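Long-range contact in polyketide synthase/nonribosomal peptide synthetase hybrid RzxB (Pseudomonas fluorescens, PDB 5IL6), which probably dehydrates beta-hydroxyacyl intermediates through its dehydratase domain, as part of a hybrid synthase thought to make rhizoxin: residues A[27-40]-A[89-103]. Sequence-based numbering, arbitrary orientation.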
ATOM      1  N   LEU A  27      -1.999   5.062 -22.963  1.00 23.03           N
ATOM      2  CA  LEU A  27      -1.213   4.043 -22.280  1.00 21.31           C
ATOM      3  C   LEU A  27      -2.097   3.246 -21.331  1.00 22.32           C
ATOM      4  O   LEU A  27      -2.942   3.803 -20.623  1.00 23.18           O
ATOM      5  CB  LEU A  27      -0.059   4.689 -21.516  1.00 20.54           C
ATOM      6  CG  LEU A  27       0.972   5.412 -22.385  1.00 25.08           C
ATOM      7  CD1 LEU A  27       2.045   6.044 -21.518  1.00 26.35           C
ATOM      8  CD2 LEU A  27       1.597   4.476 -23.420  1.00 23.30           C
ATOM      9  N   ARG A  28      -1.914   1.928 -21.335  1.00 22.78           N
ATOM     10  CA  ARG A  28      -2.765   1.047 -20.553  1.00 24.54           C
ATOM     11  C   ARG A  28      -2.025  -0.254 -20.284  1.00 22.36           C
ATOM     12  O   ARG A  28      -1.233  -0.715 -21.109  1.00 20.87           O
ATOM     13  CB  ARG A  28      -4.083   0.781 -21.281  1.00 25.12           C
ATOM     14  CG  ARG A  28      -5.112   0.004 -20.482  1.00 27.88           C
ATOM     15  CD  ARG A  28      -6.436  -0.022 -21.218  1.00 37.06           C
ATOM     16  NE  ARG A  28      -6.235  -0.390 -22.620  1.00 45.98           N
ATOM     17  CZ  ARG A  28      -6.730  -1.468 -23.220  1.00 52.59           C
ATOM     18  NH1 ARG A  28      -7.502  -2.329 -22.568  1.00 52.79           N
ATOM     19  NH2 ARG A  28      -6.457  -1.680 -24.500  1.00 51.74           N
ATOM     20  N   TYR A  29      -2.321  -0.851 -19.131  1.00 20.05           N
ATOM     21  CA  TYR A  29      -1.639  -2.051 -18.672  1.00 20.05           C
ATOM     22  C   TYR A  29      -2.666  -3.028 -18.118  1.00 20.79           C
ATOM     23  O   TYR A  29      -3.754  -2.634 -17.690  1.00 19.19           O
ATOM     24  CB  TYR A  29      -0.586  -1.710 -17.608  1.00 19.65           C
ATOM     25  CG  TYR A  29       0.334  -0.591 -18.035  1.00 25.43           C
ATOM     26  CD1 TYR A  29      -0.024   0.738 -17.844  1.00 24.92           C
ATOM     27  CD2 TYR A  29       1.548  -0.860 -18.647  1.00 25.46           C
ATOM     28  CE1 TYR A  29       0.805   1.766 -18.242  1.00 24.32           C
ATOM     29  CE2 TYR A  29       2.387   0.164 -19.051  1.00 30.53           C
ATOM     30  CZ  TYR A  29       2.008   1.475 -18.845  1.00 25.85           C
ATOM     31  OH  TYR A  29       2.833   2.502 -19.240  1.00 26.87           O
ATOM     32  N   LEU A  30      -2.312  -4.310 -18.143  1.00 20.90           N
ATOM     33  CA  LEU A  30      -3.230  -5.369 -17.756  1.00 23.90           C
ATOM     34  C   LEU A  30      -2.482  -6.420 -16.953  1.00 24.04           C
ATOM     35  O   LEU A  30      -1.420  -6.890 -17.375  1.00 25.41           O
ATOM     36  CB  LEU A  30      -3.880  -6.004 -18.994  1.00 30.90           C
ATOM     37  CG  LEU A  30      -4.640  -7.321 -18.811  1.00 39.05           C
ATOM     38  CD1 LEU A  30      -5.709  -7.203 -17.734  1.00 37.27           C
ATOM     39  CD2 LEU A  30      -5.262  -7.741 -20.136  1.00 44.28           C
ATOM     40  N   SER A  31      -3.026  -6.765 -15.790  1.00 22.61           N
ATOM     41  CA  SER A  31      -2.578  -7.909 -15.011  1.00 26.06           C
ATOM     42  C   SER A  31      -3.757  -8.848 -14.796  1.00 27.79           C
ATOM     43  O   SER A  31      -4.874  -8.401 -14.517  1.00 24.42           O
ATOM     44  CB  SER A  31      -1.995  -7.477 -13.663  1.00 29.61           C
ATOM     45  OG  SER A  31      -1.028  -6.457 -13.834  1.00 28.66           O
ATOM     46  N   ARG A  32      -3.509 -10.146 -14.943  1.00 25.55           N
ATOM     47  CA  ARG A  32      -4.523 -11.168 -14.715  1.00 24.44           C
ATOM     48  C   ARG A  32      -4.083 -12.024 -13.540  1.00 26.37           C
ATOM     49  O   ARG A  32      -3.023 -12.658 -13.591  1.00 27.84           O
ATOM     50  CB  ARG A  32      -4.741 -12.031 -15.959  1.00 30.88           C
ATOM     51  CG  ARG A  32      -5.869 -13.047 -15.791  1.00 48.81           C
ATOM     52  CD  ARG A  32      -6.223 -13.755 -17.090  1.00 66.19           C
ATOM     53  NE  ARG A  32      -6.560 -12.814 -18.159  1.00 78.19           N
ATOM     54  CZ  ARG A  32      -5.727 -12.418 -19.119  1.00 90.24           C
ATOM     55  NH1 ARG A  32      -4.482 -12.874 -19.169  1.00 93.36           N
ATOM     56  NH2 ARG A  32      -6.142 -11.557 -20.040  1.00 95.71           N
ATOM     57  N   PHE A  33      -4.892 -12.040 -12.488  1.00 22.33           N
ATOM     58  CA  PHE A  33      -4.593 -12.785 -11.276  1.00 21.80           C
ATOM     59  C   PHE A  33      -5.460 -14.035 -11.201  1.00 23.61           C
ATOM     60  O   PHE A  33      -6.610 -14.041 -11.646  1.00 23.76           O
ATOM     61  CB  PHE A  33      -4.827 -11.922 -10.033  1.00 24.46           C
ATOM     62  CG  PHE A  33      -4.034 -10.645 -10.025  1.00 27.84           C
ATOM     63  CD1 PHE A  33      -2.706 -10.643  -9.640  1.00 29.41           C
ATOM     64  CD2 PHE A  33      -4.620  -9.449 -10.404  1.00 28.65           C
ATOM     65  CE1 PHE A  33      -1.973  -9.469  -9.632  1.00 30.56           C
ATOM     66  CE2 PHE A  33      -3.893  -8.272 -10.400  1.00 28.64           C
ATOM     67  CZ  PHE A  33      -2.569  -8.283 -10.011  1.00 30.87           C
ATOM     68  N   SER A  34      -4.892 -15.097 -10.627  1.00 26.75           N
ATOM     69  CA  SER A  34      -5.627 -16.334 -10.403  1.00 27.98           C
ATOM     70  C   SER A  34      -6.343 -16.362  -9.061  1.00 26.66           C
ATOM     71  O   SER A  34      -7.291 -17.143  -8.896  1.00 27.53           O
ATOM     72  CB  SER A  34      -4.676 -17.534 -10.479  1.00 33.01           C
ATOM     73  OG  SER A  34      -3.678 -17.451  -9.476  1.00 31.67           O
ATOM     74  N   GLY A  35      -5.926 -15.528  -8.111  1.00 27.64           N
ATOM     75  CA  GLY A  35      -6.410 -15.577  -6.752  1.00 28.87           C
ATOM     76  C   GLY A  35      -5.497 -16.315  -5.792  1.00 30.14           C
ATOM     77  O   GLY A  35      -5.650 -16.164  -4.575  1.00 30.58           O
ATOM     78  N   ASP A  36      -4.557 -17.111  -6.310  1.00 30.37           N
ATOM     79  CA  ASP A  36      -3.566 -17.787  -5.480  1.00 36.71           C
ATOM     80  C   ASP A  36      -2.391 -16.894  -5.103  1.00 35.03           C
ATOM     81  O   ASP A  36      -1.590 -17.286  -4.248  1.00 28.41           O
ATOM     82  CB  ASP A  36      -3.038 -19.032  -6.196  1.00 41.66           C
ATOM     83  CG  ASP A  36      -4.131 -20.034  -6.508  1.00 49.86           C
ATOM     84  OD1 ASP A  36      -5.102 -20.118  -5.727  1.00 51.99           O
ATOM     85  OD2 ASP A  36      -4.017 -20.741  -7.530  1.00 56.33           O
ATOM     86  N   GLU A  37      -2.255 -15.725  -5.726  1.00 31.27           N
ATOM     87  CA  GLU A  37      -1.142 -14.839  -5.419  1.00 30.94           C
ATOM     88  C   GLU A  37      -1.246 -14.322  -3.987  1.00 34.28           C
ATOM     89  O   GLU A  37      -2.338 -14.119  -3.450  1.00 30.83           O
ATOM     90  CB  GLU A  37      -1.101 -13.668  -6.402  1.00 29.58           C
ATOM     91  CG  GLU A  37      -0.923 -14.096  -7.855  1.00 31.90           C
ATOM     92  CD  GLU A  37      -2.238 -14.389  -8.552  1.00 33.70           C
ATOM     93  OE1 GLU A  37      -3.285 -14.397  -7.871  1.00 31.65           O
ATOM     94  OE2 GLU A  37      -2.224 -14.616  -9.782  1.00 33.09           O
ATOM     95  N   SER A  38      -0.081 -14.108  -3.369  1.00 33.67           N
ATOM     96  CA  SER A  38      -0.043 -13.741  -1.957  1.00 31.95           C
ATOM     97  C   SER A  38      -0.801 -12.444  -1.694  1.00 26.19           C
ATOM     98  O   SER A  38      -1.471 -12.309  -0.663  1.00 28.65           O
ATOM     99  CB  SER A  38       1.407 -13.613  -1.493  1.00 39.14           C
ATOM    100  OG  SER A  38       2.126 -14.816  -1.715  1.00 52.45           O
ATOM    101  N   VAL A  39      -0.714 -11.481  -2.616  1.00 23.14           N
ATOM    102  CA  VAL A  39      -1.393 -10.201  -2.423  1.00 24.21           C
ATOM    103  C   VAL A  39      -2.905 -10.367  -2.353  1.00 22.75           C
ATOM    104  O   VAL A  39      -3.605  -9.457  -1.896  1.00 23.15           O
ATOM    105  CB  VAL A  39      -1.008  -9.206  -3.541  1.00 25.90           C
ATOM    106  CG1 VAL A  39       0.449  -8.793  -3.405  1.00 28.97           C
ATOM    107  CG2 VAL A  39      -1.280  -9.803  -4.923  1.00 30.58           C
ATOM    108  N   LEU A  40      -3.429 -11.503  -2.809  1.00 23.83           N
ATOM    109  CA  LEU A  40      -4.846 -11.820  -2.689  1.00 24.37           C
ATOM    110  C   LEU A  40      -5.101 -12.886  -1.632  1.00 23.12           C
ATOM    111  O   LEU A  40      -5.841 -12.648  -0.673  1.00 24.85           O
ATOM    112  CB  LEU A  40      -5.384 -12.286  -4.047  1.00 26.65           C
ATOM    113  CG  LEU A  40      -5.523 -11.200  -5.114  1.00 27.33           C
ATOM    114  CD1 LEU A  40      -5.099 -11.745  -6.465  1.00 28.04           C
ATOM    115  CD2 LEU A  40      -6.952 -10.692  -5.170  1.00 29.85           C
ATOM    116  N   PHE A  89     -10.978  -5.275  -4.833  1.00 24.73           N
ATOM    117  CA  PHE A  89     -10.878  -6.126  -6.009  1.00 22.62           C
ATOM    118  C   PHE A  89     -10.707  -7.575  -5.576  1.00 23.31           C
ATOM    119  O   PHE A  89      -9.801  -7.896  -4.797  1.00 24.99           O
ATOM    120  CB  PHE A  89      -9.714  -5.714  -6.908  1.00 21.06           C
ATOM    121  CG  PHE A  89      -9.487  -6.661  -8.052  1.00 22.22           C
ATOM    122  CD1 PHE A  89     -10.268  -6.587  -9.193  1.00 21.79           C
ATOM    123  CD2 PHE A  89      -8.510  -7.641  -7.977  1.00 25.96           C
ATOM    124  CE1 PHE A  89     -10.070  -7.466 -10.245  1.00 21.73           C
ATOM    125  CE2 PHE A  89      -8.307  -8.522  -9.024  1.00 28.25           C
ATOM    126  CZ  PHE A  89      -9.087  -8.434 -10.160  1.00 25.11           C
ATOM    127  N   SER A  90     -11.581  -8.440  -6.081  1.00 19.74           N
ATOM    128  CA  SER A  90     -11.449  -9.879  -5.926  1.00 20.32           C
ATOM    129  C   SER A  90     -11.562 -10.531  -7.294  1.00 22.70           C
ATOM    130  O   SER A  90     -12.207 -10.001  -8.204  1.00 26.10           O
ATOM    131  CB  SER A  90     -12.516 -10.458  -4.981  1.00 26.21           C
ATOM    132  OG  SER A  90     -12.327 -10.000  -3.653  1.00 30.75           O
ATOM    133  N   VAL A  91     -10.912 -11.680  -7.433  1.00 19.98           N
ATOM    134  CA  VAL A  91     -10.957 -12.445  -8.673  1.00 22.19           C
ATOM    135  C   VAL A  91     -12.257 -13.235  -8.726  1.00 25.17           C
ATOM    136  O   VAL A  91     -12.591 -13.966  -7.787  1.00 25.58           O
ATOM    137  CB  VAL A  91      -9.740 -13.375  -8.779  1.00 21.56           C
ATOM    138  CG1 VAL A  91      -9.841 -14.264 -10.018  1.00 23.15           C
ATOM    139  CG2 VAL A  91      -8.449 -12.561  -8.801  1.00 20.85           C
ATOM    140  N   ASP A  92     -12.996 -13.087  -9.823  1.00 27.54           N
ATOM    141  CA  ASP A  92     -14.187 -13.893 -10.045  1.00 37.49           C
ATOM    142  C   ASP A  92     -14.318 -14.186 -11.533  1.00 42.52           C
ATOM    143  O   ASP A  92     -13.572 -13.660 -12.363  1.00 39.00           O
ATOM    144  CB  ASP A  92     -15.447 -13.205  -9.500  1.00 38.49           C
ATOM    145  CG  ASP A  92     -15.696 -11.843 -10.123  1.00 38.38           C
ATOM    146  OD1 ASP A  92     -15.470 -11.684 -11.341  1.00 35.09           O
ATOM    147  OD2 ASP A  92     -16.141 -10.931  -9.393  1.00 38.35           O
ATOM    148  N   ALA A  93     -15.291 -15.040 -11.862  1.00 46.29           N
ATOM    149  CA  ALA A  93     -15.517 -15.412 -13.254  1.00 50.41           C
ATOM    150  C   ALA A  93     -15.847 -14.200 -14.115  1.00 44.91           C
ATOM    151  O   ALA A  93     -15.552 -14.190 -15.314  1.00 50.80           O
ATOM    152  CB  ALA A  93     -16.639 -16.447 -13.341  1.00 62.00           C
ATOM    153  N   ALA A  94     -16.470 -13.177 -13.531  1.00 38.06           N
ATOM    154  CA  ALA A  94     -16.881 -12.010 -14.306  1.00 38.75           C
ATOM    155  C   ALA A  94     -15.685 -11.246 -14.857  1.00 39.89           C
ATOM    156  O   ALA A  94     -15.636 -10.922 -16.050  1.00 41.53           O
ATOM    157  CB  ALA A  94     -17.719 -11.092 -13.432  1.00 36.64           C
ATOM    158  N   ASN A  95     -14.711 -10.948 -14.005  1.00 38.51           N
ATOM    159  CA  ASN A  95     -13.551 -10.183 -14.429  1.00 32.49           C
ATOM    160  C   ASN A  95     -12.409 -11.062 -14.906  1.00 31.90           C
ATOM    161  O   ASN A  95     -11.437 -10.536 -15.454  1.00 32.85           O
ATOM    162  CB  ASN A  95     -13.065  -9.273 -13.290  1.00 28.50           C
ATOM    163  CG  ASN A  95     -12.714 -10.035 -12.021  1.00 27.42           C
ATOM    164  OD1 ASN A  95     -12.244 -11.174 -12.067  1.00 28.49           O
ATOM    165  ND2 ASN A  95     -12.929  -9.397 -10.877  1.00 27.35           N
ATOM    166  N   ASN A  96     -12.504 -12.378 -14.716  1.00 32.09           N
ATOM    167  CA  ASN A  96     -11.467 -13.300 -15.168  1.00 33.51           C
ATOM    168  C   ASN A  96     -10.122 -12.951 -14.538  1.00 31.72           C
ATOM    169  O   ASN A  96      -9.062 -13.265 -15.086  1.00 31.64           O
ATOM    170  CB  ASN A  96     -11.367 -13.304 -16.695  1.00 42.41           C
ATOM    171  CG  ASN A  96     -10.487 -14.415 -17.223  1.00 63.27           C
ATOM    172  OD1 ASN A  96     -10.533 -15.546 -16.741  1.00 70.24           O
ATOM    173  ND2 ASN A  96      -9.673 -14.098 -18.225  1.00 74.60           N
ATOM    174  N   GLY A  97     -10.163 -12.302 -13.376  1.00 29.46           N
ATOM    175  CA  GLY A  97      -8.953 -11.889 -12.698  1.00 26.69           C
ATOM    176  C   GLY A  97      -8.247 -10.712 -13.326  1.00 25.25           C
ATOM    177  O   GLY A  97      -7.119 -10.406 -12.929  1.00 22.25           O
ATOM    178  N   GLU A  98      -8.877 -10.029 -14.278  1.00 22.29           N
ATOM    179  CA  GLU A  98      -8.209  -9.002 -15.069  1.00 20.22           C
ATOM    180  C   GLU A  98      -8.386  -7.639 -14.412  1.00 20.05           C
ATOM    181  O   GLU A  98      -9.516  -7.203 -14.162  1.00 20.71           O
ATOM    182  CB  GLU A  98      -8.762  -8.985 -16.494  1.00 24.40           C
ATOM    183  CG  GLU A  98      -8.460 -10.250 -17.282  1.00 26.86           C
ATOM    184  CD  GLU A  98      -9.021 -10.211 -18.693  1.00 33.94           C
ATOM    185  OE1 GLU A  98     -10.046  -9.535 -18.914  1.00 37.44           O
ATOM    186  OE2 GLU A  98      -8.438 -10.863 -19.583  1.00 43.50           O
ATOM    187  N   LEU A  99      -7.266  -6.970 -14.146  1.00 19.66           N
ATOM    188  CA  LEU A  99      -7.246  -5.637 -13.561  1.00 18.92           C
ATOM    189  C   LEU A  99      -6.471  -4.716 -14.493  1.00 20.37           C
ATOM    190  O   LEU A  99      -5.294  -4.962 -14.776  1.00 22.69           O
ATOM    191  CB  LEU A  99      -6.611  -5.666 -12.168  1.00 20.98           C
ATOM    192  CG  LEU A  99      -6.833  -4.471 -11.238  1.00 20.50           C
ATOM    193  CD1 LEU A  99      -8.310  -4.198 -11.020  1.00 16.20           C
ATOM    194  CD2 LEU A  99      -6.161  -4.736  -9.910  1.00 24.81           C
ATOM    195  N   PHE A 100      -7.128  -3.660 -14.960  1.00 17.81           N
ATOM    196  CA  PHE A 100      -6.549  -2.719 -15.906  1.00 17.88           C
ATOM    197  C   PHE A 100      -6.058  -1.467 -15.191  1.00 23.41           C
ATOM    198  O   PHE A 100      -6.631  -1.042 -14.188  1.00 23.88           O
ATOM    199  CB  PHE A 100      -7.577  -2.326 -16.965  1.00 18.76           C
ATOM    200  CG  PHE A 100      -8.029  -3.470 -17.823  1.00 23.35           C
ATOM    201  CD1 PHE A 100      -9.049  -4.305 -17.404  1.00 21.99           C
ATOM    202  CD2 PHE A 100      -7.438  -3.707 -19.050  1.00 25.99           C
ATOM    203  CE1 PHE A 100      -9.469  -5.360 -18.189  1.00 25.09           C
ATOM    204  CE2 PHE A 100      -7.855  -4.759 -19.842  1.00 26.51           C
ATOM    205  CZ  PHE A 100      -8.871  -5.586 -19.410  1.00 28.75           C
ATOM    206  N   LEU A 101      -4.987  -0.879 -15.721  1.00 21.67           N
ATOM    207  CA  LEU A 101      -4.474   0.402 -15.246  1.00 21.77           C
ATOM    208  C   LEU A 101      -4.321   1.328 -16.442  1.00 22.56           C
ATOM    209  O   LEU A 101      -3.599   1.004 -17.390  1.00 21.30           O
ATOM    210  CB  LEU A 101      -3.134   0.242 -14.521  1.00 19.19           C
ATOM    211  CG  LEU A 101      -2.556   1.505 -13.861  1.00 19.10           C
ATOM    212  CD1 LEU A 101      -1.686   1.119 -12.676  1.00 22.65           C
ATOM    213  CD2 LEU A 101      -1.746   2.359 -14.835  1.00 18.72           C
ATOM    214  N   GLU A 102      -5.000   2.472 -16.397  1.00 21.88           N
ATOM    215  CA  GLU A 102      -4.917   3.479 -17.446  1.00 24.29           C
ATOM    216  C   GLU A 102      -4.064   4.644 -16.969  1.00 23.27           C
ATOM    217  O   GLU A 102      -4.249   5.137 -15.852  1.00 22.81           O
ATOM    218  CB  GLU A 102      -6.306   3.976 -17.847  1.00 27.36           C
ATOM    219  CG  GLU A 102      -6.987   3.117 -18.893  1.00 34.26           C
ATOM    220  CD  GLU A 102      -8.398   3.586 -19.211  1.00 40.47           C
ATOM    221  OE1 GLU A 102      -8.750   4.724 -18.838  1.00 41.43           O
ATOM    222  OE2 GLU A 102      -9.154   2.816 -19.837  1.00 40.87           O
ATOM    223  N   LEU A 103      -3.136   5.078 -17.820  1.00 22.33           N
ATOM    224  CA  LEU A 103      -2.200   6.148 -17.498  1.00 25.09           C
ATOM    225  C   LEU A 103      -2.294   7.219 -18.572  1.00 25.52           C
ATOM    226  O   LEU A 103      -2.107   6.929 -19.758  1.00 21.20           O
ATOM    227  CB  LEU A 103      -0.773   5.604 -17.401  1.00 31.78           C
ATOM    228  CG  LEU A 103       0.269   6.415 -16.626  1.00 42.66           C
ATOM    229  CD1 LEU A 103       1.519   5.570 -16.451  1.00 50.32           C
ATOM    230  CD2 LEU A 103       0.611   7.727 -17.315  1.00 45.39           C
TER
HETATM  231  O   HOH W   1      -1.822   7.793 -22.223  1.00 26.03           O
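L30 lays CD1 over one face of the F100 ring, 3.9 Å from its centroid, a CH-pi contact between neighbours on antiparallel strands 27-32 and 98-105 of the dehydratase's hot-dog fold. R28 flanks the same ring: the planes of its guanidinium and the F100 ring are 14° apart, with R28 NH1 3.7 Å from F100 CE2, while NH2 goes on to a salt bridge with D23. Farther along this face comes R32. It extends from the strand with CG anti to the backbone N (chi1 -176°), then bends at chi3, which brings its guanidinium alongside E98 with an edge to OE2. This is a salt bridge, although the modelled 2.4 Å between R32 NH2 and E98 OE2 is doubtfully short; the second bond, from NE, is weak. A leucine in place of R32 would probably leave the E98 carboxylate without its counter-charge across the strands.

On the opposite face Y29 and L101 are buried, with Y29 CD1 3.8 Å from L101 CD2, and both side chains also touch helix 53-67, the helix a hot-dog sheet wraps around. Paired backbone bonds join Y29 to L101 and S31 to L99. Beyond the strand, F33 N still bonds G97 O (2.8 Å), and the F33 side chain settles among F89, V91 and L99, with F33 CB 3.9 Å from V91 CG2. A CB on G97 would collide with F33 O, so this position has to be a glycine. It belongs to the type I' turn N95-E98, where D92 N and G97 N grip N95 OD1 from opposite faces of its amide plane, G97 N lying 2.7 Å from N95 OD1.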